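Local structure of Cwp19 (Clostridioides difficile, 5OQ3) at residues A[62-67]-A[365-370]; A[174-179]-A[234-239]; A[224-229]-A[282-287]; A[324-329]-A[371-376]. The protein is probably a cell-wall hydrolase acting on peptidoglycan, this chain being its TIM-barrel glycoside hydrolase domain. All blocks are in the same frame, centred on the assembly; numbering follows the deposited sequence.

Contact 1: residues A[62-67]-A[365-370]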
loop_
_atom_site.group_PDB
_atom_site.type_symbol
_atom_site.label_atom_id
_atom_site.label_comp_id
_atom_site.label_asym_id
_atom_site.label_seq_id
_atom_site.Cartn_x
_atom_site.Cartn_y
_atom_site.Cartn_z
ATOM N N LYS A 62 -4.420 -13.224 14.557
ATOM C CA LYS A 62 -4.368 -12.839 15.949
ATOM C C LYS A 62 -3.576 -13.879 16.746
ATOM O O LYS A 62 -2.802 -13.551 17.648
ATOM C CB LYS A 62 -5.754 -12.630 16.533
ATOM C CG LYS A 62 -5.648 -12.271 17.989
ATOM C CD LYS A 62 -6.828 -11.599 18.574
ATOM C CE LYS A 62 -6.478 -11.052 19.947
ATOM N NZ LYS A 62 -7.738 -10.733 20.654
ATOM N N SER A 63 -3.785 -15.149 16.398
ATOM C CA SER A 63 -3.127 -16.244 17.111
ATOM C C SER A 63 -1.606 -16.215 17.088
ATOM O O SER A 63 -0.981 -16.818 17.974
ATOM C CB SER A 63 -3.602 -17.625 16.622
ATOM O OG SER A 63 -2.948 -18.018 15.417
ATOM N N VAL A 64 -1.015 -15.525 16.112
ATOM C CA VAL A 64 0.457 -15.412 16.032
ATOM C C VAL A 64 0.990 -14.071 16.464
ATOM O O VAL A 64 2.183 -13.822 16.343
ATOM C CB VAL A 64 1.019 -15.809 14.654
ATOM C CG1 VAL A 64 0.497 -17.190 14.280
ATOM C CG2 VAL A 64 0.705 -14.779 13.552
ATOM N N GLY A 65 0.108 -13.186 16.922
ATOM C CA GLY A 65 0.528 -11.883 17.425
ATOM C C GLY A 65 0.246 -10.685 16.519
ATOM O O GLY A 65 0.602 -9.580 16.844
ATOM N N ILE A 66 -0.384 -10.892 15.377
ATOM C CA ILE A 66 -0.763 -9.761 14.526
ATOM C C ILE A 66 -1.791 -8.892 15.241
ATOM O O ILE A 66 -2.786 -9.379 15.786
ATOM C CB ILE A 66 -1.269 -10.240 13.158
ATOM C CG1 ILE A 66 -0.212 -11.021 12.402
ATOM C CG2 ILE A 66 -1.823 -9.093 12.308
ATOM C CD1 ILE A 66 1.016 -10.220 12.051
ATOM N N ASN A 67 -1.514 -7.585 15.256
ATOM C CA ASN A 67 -2.367 -6.609 15.923
ATOM C C ASN A 67 -3.030 -5.607 15.022
ATOM O O ASN A 67 -3.849 -4.802 15.490
ATOM C CB ASN A 67 -1.639 -5.916 17.087
ATOM C CG ASN A 67 -0.413 -5.105 16.647
ATOM O OD1 ASN A 67 -0.339 -4.609 15.519
ATOM N ND2 ASN A 67 0.576 -4.973 17.577
ATOM N N LYS A 365 -2.125 -14.418 3.730
ATOM C CA LYS A 365 -2.258 -15.822 3.355
ATOM C C LYS A 365 -1.019 -16.641 3.713
ATOM O O LYS A 365 -1.104 -17.858 3.944
ATOM C CB LYS A 365 -2.571 -15.958 1.862
ATOM C CG LYS A 365 -1.452 -15.605 0.886
ATOM C CD LYS A 365 -1.947 -15.880 -0.538
ATOM C CE LYS A 365 -1.017 -15.348 -1.606
ATOM N NZ LYS A 365 0.295 -16.043 -1.598
ATOM N N ASP A 366 0.147 -15.988 3.653
ATOM C CA ASP A 366 1.378 -16.738 3.914
ATOM C C ASP A 366 1.470 -17.176 5.365
ATOM O O ASP A 366 1.936 -18.253 5.656
ATOM C CB ASP A 366 2.592 -15.914 3.510
ATOM C CG ASP A 366 2.617 -15.634 2.038
ATOM O OD1 ASP A 366 2.658 -16.581 1.224
ATOM O OD2 ASP A 366 2.629 -14.451 1.663
ATOM N N ILE A 367 0.982 -16.320 6.259
ATOM C CA ILE A 367 0.864 -16.702 7.655
ATOM C C ILE A 367 -0.184 -17.813 7.817
ATOM O O ILE A 367 0.094 -18.839 8.478
ATOM C CB ILE A 367 0.476 -15.479 8.515
ATOM C CG1 ILE A 367 1.587 -14.426 8.488
ATOM C CG2 ILE A 367 0.239 -15.903 9.961
ATOM C CD1 ILE A 367 1.220 -13.073 9.060
ATOM N N ALA A 368 -1.358 -17.590 7.233
ATOM C CA ALA A 368 -2.448 -18.584 7.342
ATOM C C ALA A 368 -2.075 -19.977 6.827
ATOM O O ALA A 368 -2.510 -20.974 7.401
ATOM C CB ALA A 368 -3.713 -18.074 6.654
ATOM N N ASN A 369 -1.286 -20.025 5.752
ATOM C CA ASN A 369 -1.019 -21.288 5.038
ATOM C C ASN A 369 0.233 -22.016 5.520
ATOM O O ASN A 369 0.517 -23.106 5.045
ATOM C CB ASN A 369 -0.862 -21.053 3.519
ATOM C CG ASN A 369 -2.133 -20.557 2.848
ATOM O OD1 ASN A 369 -3.213 -20.618 3.424
ATOM N ND2 ASN A 369 -1.995 -20.021 1.625
ATOM N N SER A 370 1.003 -21.417 6.431
ATOM C CA SER A 370 2.268 -22.001 6.873
ATOM C C SER A 370 2.368 -22.157 8.400
ATOM O O SER A 370 2.433 -21.170 9.144
ATOM C CB SER A 370 3.417 -21.144 6.401
ATOM O OG SER A 370 4.632 -21.628 6.966
#
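The turn that leads from helix 47-63 into barrel strand 68-74 sets V64 and I66 against I367, which projects from the short helix 364-369. I367 serves both partners because its branches diverge. Its CG2 methyl lies opposite V64 CG2 at 3.8 Å, the two side chains crossing at a slant. The longer arm, CG1 to CD1, is extended (chi2 168°) and meets I66 nearly end-on: I367 CD1 is 4.1 Å from I66 CD1, with I66 CG1 just behind at 4.2 Å. No hydrogen bond passes between the segments, and all three touching residues are buried.

Between V64 and I66 the chain turns through a Schellman motif, and both side chains point toward helix 364-369. Helix 47-63 stops here, G65 takes a positive phi of 106°, and G65 N bonds back to K62 O at 3.0 Å. In the (beta/alpha)8 barrel this turn belongs to the first helix-to-strand return, whereas helix 364-369 follows the last strand, 356-361, so the contact joins the two ends of the fold where the barrel closes.

Neighbouring apolar residues add to the packing. L61 of helix 47-63 touches both I66 and I367, and L377 of helix 371-381 touches V64 and I367. Within 365-370, N369 N donates to K365 O at 2.8 Å in the last turn of the helix; S370 then acts as the N-cap of helix 371-381, its OG accepting from I373 N.

Contact 2: residues A[174-179]-A[234-239]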
loop_
_atom_site.group_PDB
_atom_site.type_symbol
_atom_site.label_atom_id
_atom_site.label_comp_id
_atom_site.label_asym_id
_atom_site.label_seq_id
_atom_site.Cartn_x
_atom_site.Cartn_y
_atom_site.Cartn_z
ATOM N N SER A 174 -12.315 10.690 -2.344
ATOM C CA SER A 174 -12.593 9.254 -2.254
ATOM C C SER A 174 -12.165 8.698 -0.881
ATOM O O SER A 174 -12.908 7.925 -0.266
ATOM C CB SER A 174 -11.845 8.506 -3.358
ATOM O OG SER A 174 -12.322 8.749 -4.679
ATOM N N ILE A 175 -11.020 9.142 -0.400
ATOM C CA ILE A 175 -10.584 8.732 0.924
ATOM C C ILE A 175 -11.404 9.360 2.041
ATOM O O ILE A 175 -11.762 8.677 3.018
ATOM C CB ILE A 175 -9.093 9.007 1.047
ATOM C CG1 ILE A 175 -8.405 8.065 0.060
ATOM C CG2 ILE A 175 -8.630 8.774 2.475
ATOM C CD1 ILE A 175 -7.034 8.534 -0.264
ATOM N N ALA A 176 -11.750 10.634 1.856
ATOM C CA ALA A 176 -12.517 11.355 2.881
ATOM C C ALA A 176 -13.861 10.670 3.133
ATOM O O ALA A 176 -14.336 10.679 4.270
ATOM C CB ALA A 176 -12.713 12.778 2.501
ATOM N N GLU A 177 -14.466 10.121 2.079
ATOM C CA GLU A 177 -15.746 9.424 2.246
ATOM C C GLU A 177 -15.604 8.260 3.244
ATOM O O GLU A 177 -16.452 8.019 4.098
ATOM C CB GLU A 177 -16.238 8.886 0.883
ATOM C CG GLU A 177 -17.560 8.121 0.897
ATOM C CD GLU A 177 -17.949 7.598 -0.479
ATOM O OE1 GLU A 177 -17.131 6.912 -1.168
ATOM O OE2 GLU A 177 -19.088 7.832 -0.870
ATOM N N VAL A 178 -14.519 7.521 3.084
ATOM C CA VAL A 178 -14.279 6.370 3.938
ATOM C C VAL A 178 -13.954 6.816 5.383
ATOM O O VAL A 178 -14.481 6.253 6.342
ATOM C CB VAL A 178 -13.171 5.500 3.380
ATOM C CG1 VAL A 178 -12.813 4.371 4.332
ATOM C CG2 VAL A 178 -13.560 4.940 2.036
ATOM N N VAL A 179 -13.147 7.864 5.519
ATOM C CA VAL A 179 -12.827 8.407 6.849
ATOM C C VAL A 179 -14.084 8.874 7.568
ATOM O O VAL A 179 -14.251 8.645 8.774
ATOM C CB VAL A 179 -11.799 9.561 6.733
ATOM C CG1 VAL A 179 -11.507 10.182 8.073
ATOM C CG2 VAL A 179 -10.521 9.085 6.076
ATOM N N LYS A 234 -6.890 14.592 8.743
ATOM C CA LYS A 234 -6.737 15.247 10.058
ATOM C C LYS A 234 -7.874 16.217 10.323
ATOM O O LYS A 234 -8.228 16.426 11.481
ATOM C CB LYS A 234 -5.382 15.948 10.134
ATOM C CG LYS A 234 -4.153 15.014 10.036
ATOM C CD LYS A 234 -4.066 13.826 10.993
ATOM C CE LYS A 234 -2.873 12.888 10.638
ATOM N NZ LYS A 234 -2.789 11.783 11.644
ATOM N N SER A 235 -8.443 16.809 9.266
ATOM C CA SER A 235 -9.526 17.768 9.461
ATOM C C SER A 235 -10.836 17.078 9.860
ATOM O O SER A 235 -11.778 17.733 10.320
ATOM C CB SER A 235 -9.765 18.537 8.146
ATOM O OG SER A 235 -10.403 17.744 7.181
ATOM N N ILE A 236 -10.921 15.759 9.693
ATOM C CA ILE A 236 -12.084 14.968 10.042
ATOM C C ILE A 236 -11.852 14.210 11.361
ATOM O O ILE A 236 -12.597 14.349 12.325
ATOM C CB ILE A 236 -12.468 13.994 8.897
ATOM C CG1 ILE A 236 -12.755 14.783 7.610
ATOM C CG2 ILE A 236 -13.664 13.160 9.277
ATOM C CD1 ILE A 236 -12.693 13.940 6.344
ATOM N N LYS A 237 -10.843 13.329 11.378
ATOM C CA LYS A 237 -10.484 12.532 12.525
ATOM C C LYS A 237 -8.991 12.680 12.776
ATOM O O LYS A 237 -8.202 11.936 12.222
ATOM C CB LYS A 237 -10.844 11.070 12.271
ATOM C CG LYS A 237 -12.343 10.787 12.276
ATOM C CD LYS A 237 -12.624 9.356 11.873
ATOM C CE LYS A 237 -14.112 9.021 11.855
ATOM N NZ LYS A 237 -14.301 7.646 11.308
ATOM N N PRO A 238 -8.571 13.594 13.640
ATOM C CA PRO A 238 -7.124 13.882 13.846
ATOM C C PRO A 238 -6.299 12.667 14.228
ATOM O O PRO A 238 -5.132 12.634 13.921
ATOM C CB PRO A 238 -7.130 14.893 14.961
ATOM C CG PRO A 238 -8.435 15.472 15.004
ATOM C CD PRO A 238 -9.410 14.556 14.374
ATOM N N ASN A 239 -6.905 11.689 14.915
ATOM C CA ASN A 239 -6.117 10.552 15.437
ATOM C C ASN A 239 -6.071 9.369 14.482
ATOM O O ASN A 239 -5.450 8.368 14.807
ATOM C CB ASN A 239 -6.548 10.178 16.862
ATOM C CG ASN A 239 -6.434 11.329 17.828
ATOM O OD1 ASN A 239 -5.712 12.301 17.576
ATOM N ND2 ASN A 239 -7.085 11.184 18.963
#
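V179 of helix 165-181 packs against I236 of helix 214-236; these are two neighbouring outer helices of the TIM barrel, on either side of strand 186-189 in the sequence. The closest CA atoms across the contact are those of V179 and I236, 7.3 Å apart. The tight part centres on V179 CG1, which lies 3.9 Å from I236 CG2 and 4.0 Å from I236 CB. It gets there because chi1 of 177° turns this methyl away from the backbone N, toward the neighbouring helix, where the two side chains pass at a slant. V179 is buried; V187 of barrel strand 186-189 and I233 of helix 214-236 also touch it. One helical turn earlier, A176 adds its methyl group: A176 CB stands 4.0 Å from I236 CD1, the far end of the isoleucine.

The outer side is looser. I236 is exposed despite its two apolar partners, and both it and K237 touch a crystal neighbour, so the lattice may influence their conformations. K234, two residues before I236, points its CB away from helix 165-181 and forms a salt bridge with D285, in the loop before strand 286-287.

The polar part of the contact also lies at this margin. Beyond CG the chain of K237 is extended, and its methylenes run past V179, with K237 CD 4.0 Å from V179 CG1. At the end of that chain K237 NZ donates to V179 O at 2.7 Å, approaching almost in line with the carbonyl bond, at a C=O...N angle of 167°.

Contact 3: residues A[224-229]-A[282-287]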
loop_
_atom_site.group_PDB
_atom_site.type_symbol
_atom_site.label_atom_id
_atom_site.label_comp_id
_atom_site.label_asym_id
_atom_site.label_seq_id
_atom_site.Cartn_x
_atom_site.Cartn_y
_atom_site.Cartn_z
ATOM N N THR A 224 2.208 16.292 -3.233
ATOM C CA THR A 224 1.015 17.105 -3.032
ATOM C C THR A 224 -0.180 16.256 -2.691
ATOM O O THR A 224 -1.022 16.625 -1.885
ATOM C CB THR A 224 0.704 17.912 -4.332
ATOM O OG1 THR A 224 1.782 18.806 -4.609
ATOM C CG2 THR A 224 -0.475 18.779 -4.180
ATOM N N LEU A 225 -0.325 15.135 -3.379
ATOM C CA LEU A 225 -1.411 14.207 -3.088
ATOM C C LEU A 225 -1.310 13.714 -1.649
ATOM O O LEU A 225 -2.275 13.771 -0.886
ATOM C CB LEU A 225 -1.426 13.008 -4.044
ATOM C CG LEU A 225 -2.498 11.986 -3.669
ATOM C CD1 LEU A 225 -3.912 12.543 -3.762
ATOM C CD2 LEU A 225 -2.320 10.763 -4.542
ATOM N N LEU A 226 -0.136 13.232 -1.267
ATOM C CA LEU A 226 0.051 12.772 0.105
ATOM C C LEU A 226 -0.260 13.833 1.130
ATOM O O LEU A 226 -0.986 13.585 2.108
ATOM C CB LEU A 226 1.442 12.166 0.321
ATOM C CG LEU A 226 1.860 11.018 -0.592
ATOM C CD1 LEU A 226 3.239 10.499 -0.192
ATOM C CD2 LEU A 226 0.925 9.896 -0.733
ATOM N N ARG A 227 0.292 15.019 0.923
ATOM C CA ARG A 227 0.010 16.157 1.792
ATOM C C ARG A 227 -1.470 16.396 1.943
ATOM O O ARG A 227 -1.977 16.608 3.050
ATOM C CB ARG A 227 0.704 17.395 1.223
ATOM C CG ARG A 227 0.529 18.650 2.033
ATOM C CD ARG A 227 0.910 19.882 1.211
ATOM N NE ARG A 227 -0.096 20.098 0.161
ATOM C CZ ARG A 227 -0.002 21.003 -0.806
ATOM N NH1 ARG A 227 1.113 21.746 -0.919
ATOM N NH2 ARG A 227 -1.011 21.180 -1.672
ATOM N N ASP A 228 -2.168 16.433 0.824
ATOM C CA ASP A 228 -3.585 16.811 0.826
ATOM C C ASP A 228 -4.463 15.714 1.422
ATOM O O ASP A 228 -5.428 15.988 2.097
ATOM C CB ASP A 228 -4.051 17.120 -0.605
ATOM C CG ASP A 228 -3.526 18.480 -1.146
ATOM O OD1 ASP A 228 -2.855 19.233 -0.385
ATOM O OD2 ASP A 228 -3.863 18.733 -2.321
ATOM N N VAL A 229 -4.106 14.449 1.244
ATOM C CA VAL A 229 -4.809 13.334 1.866
ATOM C C VAL A 229 -4.601 13.407 3.384
ATOM O O VAL A 229 -5.571 13.316 4.153
ATOM C CB VAL A 229 -4.305 11.976 1.293
ATOM C CG1 VAL A 229 -4.838 10.795 2.139
ATOM C CG2 VAL A 229 -4.785 11.813 -0.149
ATOM N N GLY A 282 7.080 15.793 6.506
ATOM C CA GLY A 282 6.039 15.316 7.381
ATOM C C GLY A 282 4.704 15.127 6.678
ATOM O O GLY A 282 3.638 15.446 7.189
ATOM N N LEU A 283 4.761 14.548 5.487
ATOM C CA LEU A 283 3.593 14.359 4.667
ATOM C C LEU A 283 2.817 13.075 5.041
ATOM O O LEU A 283 1.724 12.839 4.553
ATOM C CB LEU A 283 3.933 14.288 3.165
ATOM C CG LEU A 283 4.753 15.479 2.647
ATOM C CD1 LEU A 283 4.976 15.354 1.162
ATOM C CD2 LEU A 283 4.121 16.794 3.018
ATOM N N ILE A 284 3.460 12.252 5.873
ATOM C CA ILE A 284 2.915 10.967 6.274
ATOM C C ILE A 284 3.171 10.806 7.782
ATOM O O ILE A 284 4.110 11.402 8.314
ATOM C CB ILE A 284 3.563 9.793 5.468
ATOM C CG1 ILE A 284 5.094 9.754 5.603
ATOM C CG2 ILE A 284 3.132 9.863 3.990
ATOM C CD1 ILE A 284 5.763 8.693 4.787
ATOM N N ASP A 285 2.350 9.977 8.418
ATOM C CA ASP A 285 2.598 9.604 9.813
ATOM C C ASP A 285 3.502 8.391 9.978
ATOM O O ASP A 285 4.178 8.250 10.999
ATOM C CB ASP A 285 1.286 9.309 10.532
ATOM C CG ASP A 285 0.359 10.492 10.646
ATOM O OD1 ASP A 285 0.820 11.549 11.068
ATOM O OD2 ASP A 285 -0.826 10.332 10.300
ATOM N N TYR A 286 3.474 7.494 8.984
ATOM C CA TYR A 286 4.297 6.280 9.007
ATOM C C TYR A 286 4.712 5.903 7.621
ATOM O O TYR A 286 4.058 6.248 6.651
ATOM C CB TYR A 286 3.567 5.141 9.751
ATOM C CG TYR A 286 2.423 4.415 9.092
ATOM C CD1 TYR A 286 2.675 3.403 8.166
ATOM C CD2 TYR A 286 1.109 4.679 9.416
ATOM C CE1 TYR A 286 1.648 2.667 7.617
ATOM C CE2 TYR A 286 0.071 3.907 8.882
ATOM C CZ TYR A 286 0.361 2.903 7.975
ATOM O OH TYR A 286 -0.665 2.117 7.446
ATOM N N VAL A 287 5.804 5.138 7.542
ATOM C CA VAL A 287 6.357 4.692 6.274
ATOM C C VAL A 287 6.770 3.235 6.439
ATOM O O VAL A 287 7.271 2.808 7.502
ATOM C CB VAL A 287 7.569 5.596 5.873
ATOM C CG1 VAL A 287 8.765 5.426 6.834
ATOM C CG2 VAL A 287 7.965 5.360 4.429
#
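R227, on helix 214-236, and L283, in the loop before barrel strand 286-287, bring their CA atoms to 4.9 Å, the nearest backbone approach between the segments. The loop starts at G282, whose positive phi (65°) ends helix 275-280 in a Schellman motif, so L283 and I284 follow directly from that turn. L283 CD2 rests on the aliphatic root of R227, 3.9 Å from R227 CB, the two side chains crossing obliquely. Deeper in, L226 CB faces L283 CB at 4.3 Å and L226 CD1 meets I284 CG2 at 4.2 Å. W278 of helix 275-280 touches L226, L283 and I284 alike; F242 on strand 241-244 also touches L226. The contact lies between helix 214-236 and the barrel wall, in the layer where helices pack on strands.

The arginine lends only its methylenes. The chain of R227 bends at chi3 (70°) and carries the guanidinium away from L283 to D228, the next residue. There R227 NE (2.9 Å) and R227 NH2 (3.0 Å) both donate to D228 OD1 from the same face of the carboxylate, with that oxygen lying in the guanidinium plane.

The charge is therefore paired within the helix at the surface, while the side-chain groups that meet across the interface are apolar. L226 O and L283 O lie 3.7 Å apart there, and L283 O is buried without any partner in the model, which probably carries some electrostatic cost.

Contact 4: residues A[324-329]-A[371-376]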
loop_
_atom_site.group_PDB
_atom_site.type_symbol
_atom_site.label_atom_id
_atom_site.label_comp_id
_atom_site.label_asym_id
_atom_site.label_seq_id
_atom_site.Cartn_x
_atom_site.Cartn_y
_atom_site.Cartn_z
ATOM N N GLN A 324 7.945 -6.849 5.399
ATOM C CA GLN A 324 8.595 -8.159 5.409
ATOM C C GLN A 324 8.042 -9.041 4.313
ATOM O O GLN A 324 6.834 -9.319 4.272
ATOM C CB GLN A 324 8.355 -8.855 6.778
ATOM C CG GLN A 324 8.595 -8.033 8.047
ATOM C CD GLN A 324 10.033 -7.622 8.399
ATOM O OE1 GLN A 324 10.218 -6.897 9.352
ATOM N NE2 GLN A 324 11.047 -8.129 7.719
ATOM N N GLY A 325 8.941 -9.572 3.482
ATOM C CA GLY A 325 8.561 -10.363 2.324
ATOM C C GLY A 325 8.395 -11.846 2.500
ATOM O O GLY A 325 9.041 -12.657 1.804
ATOM N N ILE A 326 7.504 -12.220 3.415
ATOM C CA ILE A 326 7.320 -13.608 3.790
ATOM C C ILE A 326 6.745 -14.462 2.660
ATOM O O ILE A 326 6.824 -15.679 2.738
ATOM C CB ILE A 326 6.576 -13.807 5.114
ATOM C CG1 ILE A 326 5.205 -13.165 5.127
ATOM C CG2 ILE A 326 7.448 -13.346 6.292
ATOM C CD1 ILE A 326 4.273 -13.666 6.201
ATOM N N TYR A 327 6.188 -13.831 1.622
ATOM C CA TYR A 327 5.793 -14.563 0.423
ATOM C C TYR A 327 6.965 -15.270 -0.267
ATOM O O TYR A 327 6.766 -16.229 -1.015
ATOM C CB TYR A 327 5.040 -13.628 -0.553
ATOM C CG TYR A 327 5.924 -12.595 -1.225
ATOM C CD1 TYR A 327 6.217 -11.381 -0.610
ATOM C CD2 TYR A 327 6.411 -12.808 -2.503
ATOM C CE1 TYR A 327 7.005 -10.428 -1.249
ATOM C CE2 TYR A 327 7.209 -11.875 -3.149
ATOM C CZ TYR A 327 7.482 -10.663 -2.526
ATOM O OH TYR A 327 8.245 -9.693 -3.151
ATOM N N LYS A 328 8.187 -14.769 -0.080
ATOM C CA LYS A 328 9.376 -15.421 -0.653
ATOM C C LYS A 328 9.803 -16.563 0.238
ATOM O O LYS A 328 10.301 -16.357 1.346
ATOM C CB LYS A 328 10.499 -14.421 -0.855
ATOM C CG LYS A 328 10.214 -13.305 -1.840
ATOM C CD LYS A 328 11.483 -12.565 -2.238
ATOM C CE LYS A 328 11.203 -11.472 -3.246
ATOM N NZ LYS A 328 12.423 -10.726 -3.585
ATOM N N GLN A 329 9.631 -17.780 -0.291
ATOM C CA GLN A 329 9.872 -19.022 0.438
ATOM C C GLN A 329 10.735 -20.005 -0.318
ATOM O O GLN A 329 10.507 -21.207 -0.259
ATOM C CB GLN A 329 8.526 -19.678 0.786
ATOM C CG GLN A 329 7.692 -18.791 1.712
ATOM C CD GLN A 329 6.250 -19.206 1.770
ATOM O OE1 GLN A 329 5.912 -20.349 1.465
ATOM N NE2 GLN A 329 5.373 -18.259 2.113
ATOM N N THR A 371 2.410 -23.394 8.855
ATOM C CA THR A 371 2.643 -23.660 10.259
ATOM C C THR A 371 4.025 -23.172 10.749
ATOM O O THR A 371 4.165 -22.778 11.903
ATOM C CB THR A 371 2.505 -25.169 10.576
ATOM O OG1 THR A 371 3.343 -25.906 9.692
ATOM C CG2 THR A 371 1.092 -25.636 10.367
ATOM N N SER A 372 5.034 -23.216 9.885
ATOM C CA SER A 372 6.373 -22.742 10.256
ATOM C C SER A 372 6.434 -21.229 10.456
ATOM O O SER A 372 7.059 -20.743 11.411
ATOM C CB SER A 372 7.436 -23.188 9.234
ATOM O OG SER A 372 7.085 -22.854 7.903
ATOM N N ILE A 373 5.777 -20.494 9.554
ATOM C CA ILE A 373 5.685 -19.075 9.699
ATOM C C ILE A 373 4.903 -18.726 10.971
ATOM O O ILE A 373 5.308 -17.831 11.731
ATOM C CB ILE A 373 5.069 -18.423 8.429
ATOM C CG1 ILE A 373 6.067 -18.473 7.279
ATOM C CG2 ILE A 373 4.770 -16.974 8.739
ATOM C CD1 ILE A 373 5.544 -18.005 5.923
ATOM N N GLN A 374 3.807 -19.428 11.214
ATOM C CA GLN A 374 3.042 -19.214 12.428
ATOM C C GLN A 374 3.901 -19.396 13.675
ATOM O O GLN A 374 3.893 -18.567 14.580
ATOM C CB GLN A 374 1.835 -20.136 12.476
ATOM C CG GLN A 374 0.725 -19.742 11.515
ATOM C CD GLN A 374 -0.310 -20.829 11.377
ATOM O OE1 GLN A 374 -0.554 -21.572 12.328
ATOM N NE2 GLN A 374 -0.904 -20.957 10.181
ATOM N N LYS A 375 4.657 -20.485 13.707
ATOM C CA LYS A 375 5.514 -20.772 14.854
ATOM C C LYS A 375 6.581 -19.676 15.066
ATOM O O LYS A 375 6.841 -19.269 16.204
ATOM C CB LYS A 375 6.183 -22.153 14.654
ATOM C CG LYS A 375 7.086 -22.613 15.782
ATOM C CD LYS A 375 7.461 -24.090 15.624
ATOM C CE LYS A 375 8.478 -24.344 14.519
ATOM N NZ LYS A 375 9.877 -24.348 15.042
ATOM N N ASP A 376 7.179 -19.202 13.966
ATOM C CA ASP A 376 8.205 -18.141 14.044
ATOM C C ASP A 376 7.627 -16.827 14.550
ATOM O O ASP A 376 8.212 -16.200 15.465
ATOM C CB ASP A 376 8.913 -17.976 12.714
ATOM C CG ASP A 376 9.922 -19.103 12.440
ATOM O OD1 ASP A 376 10.332 -19.796 13.377
ATOM O OD2 ASP A 376 10.324 -19.259 11.292
#
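I373 of helix 371-381 meets the loop that follows strand 319-324 through both of its branches. Its CD1 methyl sits 3.8 Å from Q329 NE2 and 4.1 Å from I326 O, while I373 CG2 is 4.2 Å from I326 CD1. I326 and I373 slant past each other; the chain of Q329 crosses that of I373 at about a right angle. No hydrogen bond joins the segments; the I373 CD1 methyl instead lies against a polar pair formed inside the loop.

That pair comprises Q329 NE2 and I326 O, 3.0 Å apart with a nearly straight N-H...O angle of 165°. The acceptor lies in the plane of the Q329 amide, whereas the donor is tilted 20° from the carbonyl plane of I326. The bond fixes how the amide is turned and presents its face, at NE2, to the I373 CD1 methyl.

The second shell is the backbone. A type I turn runs from G325 to K328, closed by K328 N donating to G325 O at 3.0 Å, and it puts I326 and Y327 at the corner. I326 turns its CB toward the helix and Y327 turns its CB away. I326 CG1 lies between the backbone N and carbonyl carbon (chi1 58°), from where CD1 reaches I373.

Farther out, Q324 ends strand 319-324 of the (beta/alpha)8 barrel and pairs through its backbone with M360 of strand 356-361 and F362 just after it. The C-terminal helix 371-381 thus packs on the loop after a barrel strand; helix 364-369 touches I326 and Q329 through D366, and helix 343-350 flanks D376.

In the fold
The four contacts form two pairs on the periphery of one barrel. Contacts 1 and 4, centres 9 Å apart, share the closing region: helices 364-369 and 371-381 are consecutive, and Q374 NE2 probably donates to I367 O between them. Contacts 2 and 3, centres 13 Å apart, both use helix 214-236 and are linked by the K234-D285 salt bridge. Contacts 1, 3 and 4 are buried and have no hydrogen bond across their segments; contact 2, only partly buried, adds a lysine-to-carbonyl bond at its edge. The two pairs lie about 29 to 34 Å apart between contact centres, with contacts 1 and 3 on opposite sides of the chain's centre.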